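Local coordinates for protein afamin (Homo sapiens, PDB 6FAK) that carries hydrophobic molecules in body fluids, binds vitamin E and keeps lipidated Wnt proteins soluble and active, at residues Leu401-Leu406 with Leu429-Val434. Sequence-based numbering, arbitrary orientation.
Sequences LGKDGL and LGEKMV
Val434 packs against the aliphatic part of the Lys403 side chain, with its CG1 methyl 4.0 Å from Lys403 CE and close to CG as well. The two side chains cross at about a right angle. The other methyl, CG2, faces the backbone and comes within 3.4 Å of the carbonyl O of Lys403, while CB of Leu406, one turn further along, lies 4.2 Å from the same Val434 CG2. Both methyls of Val434 therefore touch Lys403, and CG2 alone reaches Leu406 as well.

Helix 376-417 and helix 423-440 pack here as antiparallel neighbours in the third domain of the albumin fold; the short segments run at 157° to each other, their axes 10.1 Å apart. The packing continues where the buried Leu406 meets Phe398 and Phe437, and Met433 touches Tyr410 as well as Val457 and Phe458 of helix 446-462.

At its far end the lysine changes from apolar to charged contact. With CG anti to the backbone N (chi1 176°) the chain runs extended over Val434 and bends only at chi4, which brings NZ to the carboxylate of Glu431. In the conformer described here, one of two modelled for Glu431, the salt bridge is uneven: NZ approaches the syn lone pair of Glu431 OE1 at 2.8 Å, whereas its bond to Glu431 OE2, at 3.3 Å, is weak. Asp404 OD1 stands 5.5 Å from Glu431 OE1, so the lysine's positive charge probably also eases the repulsion between these two acids. A methionine in place of Lys403 would probably leave the Glu431 carboxylate without its cationic partner, with Asp404 as a nearby like charge. Glu431 also touches Lys407 of helix 376-417.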
# COMPACT_ATOMS: atom_id res chain seq x y z
N LEU A 401 12.55 21.71 8.86
CA LEU A 401 13.26 21.49 7.57
C LEU A 401 12.42 21.53 6.34
O LEU A 401 12.98 21.56 5.23
CB LEU A 401 13.96 20.15 7.59
CG LEU A 401 14.87 19.90 8.79
CD1 LEU A 401 15.43 18.49 8.66
CD2 LEU A 401 15.93 20.98 8.94
N GLY A 402 11.10 21.44 6.50
CA GLY A 402 10.20 21.29 5.35
C GLY A 402 10.24 19.92 4.75
O GLY A 402 11.01 19.05 5.18
N LYS A 403 9.41 19.70 3.75
CA LYS A 403 9.22 18.38 3.16
C LYS A 403 10.50 17.78 2.51
O LYS A 403 10.91 16.63 2.80
CB LYS A 403 8.10 18.46 2.14
CG LYS A 403 7.87 17.19 1.38
CD LYS A 403 7.06 17.40 0.12
CE LYS A 403 6.66 16.05 -0.47
NZ LYS A 403 7.07 15.91 -1.89
N ASP A 404 11.10 18.59 1.64
CA ASP A 404 12.29 18.22 0.91
C ASP A 404 13.48 17.94 1.84
O ASP A 404 14.15 16.91 1.71
CB ASP A 404 12.67 19.33 -0.08
CG ASP A 404 11.69 19.49 -1.22
OD1 ASP A 404 10.83 18.66 -1.45
OD2 ASP A 404 11.84 20.47 -1.95
N GLY A 405 13.70 18.84 2.79
CA GLY A 405 14.79 18.71 3.78
C GLY A 405 14.69 17.45 4.64
O GLY A 405 15.69 16.76 4.86
N LEU A 406 13.49 17.14 5.09
CA LEU A 406 13.26 15.92 5.83
C LEU A 406 13.44 14.71 4.92
O LEU A 406 13.97 13.72 5.38
CB LEU A 406 11.84 15.86 6.45
CG LEU A 406 11.60 14.67 7.42
CD1 LEU A 406 12.65 14.52 8.51
CD2 LEU A 406 10.22 14.76 8.04
N LEU A 429 10.42 4.95 -1.67
CA LEU A 429 10.26 4.75 -0.23
C LEU A 429 10.46 6.03 0.59
O LEU A 429 9.74 6.29 1.57
CB LEU A 429 11.23 3.65 0.26
CG LEU A 429 10.93 2.26 -0.23
CD1 LEU A 429 12.06 1.28 0.14
CD2 LEU A 429 9.64 1.75 0.36
N GLY A 430 11.46 6.83 0.20
CA GLY A 430 11.67 8.11 0.80
C GLY A 430 10.49 9.06 0.61
O GLY A 430 10.07 9.73 1.58
N GLU A 431 9.95 9.14 -0.60
CA GLU A 431 8.78 10.00 -0.86
C GLU A 431 7.58 9.51 -0.07
O GLU A 431 6.93 10.31 0.59
CB GLU A 431 8.40 10.10 -2.36
CG GLU A 431 8.83 11.40 -3.03
CD GLU A 431 8.09 12.66 -2.54
OE1 GLU A 431 8.74 13.70 -2.37
OE2 GLU A 431 6.87 12.63 -2.33
N LYS A 432 7.33 8.21 -0.10
CA LYS A 432 6.27 7.64 0.71
C LYS A 432 6.46 7.91 2.20
O LYS A 432 5.51 8.26 2.90
CB LYS A 432 6.13 6.15 0.46
CG LYS A 432 5.53 5.87 -0.90
CD LYS A 432 5.59 4.40 -1.32
CE LYS A 432 5.29 4.26 -2.82
NZ LYS A 432 5.61 2.91 -3.38
N MET A 433 7.68 7.80 2.71
CA MET A 433 7.89 8.10 4.13
C MET A 433 7.53 9.57 4.46
O MET A 433 6.83 9.82 5.43
CB MET A 433 9.30 7.77 4.56
CG MET A 433 9.59 7.99 6.03
SD MET A 433 8.59 6.91 7.10
CE MET A 433 9.52 5.40 6.99
N VAL A 434 7.96 10.52 3.63
CA VAL A 434 7.78 11.91 3.95
C VAL A 434 6.31 12.32 3.90
O VAL A 434 5.90 13.20 4.63
CB VAL A 434 8.76 12.82 3.16
CG1 VAL A 434 8.29 13.10 1.76
CG2 VAL A 434 8.99 14.09 3.93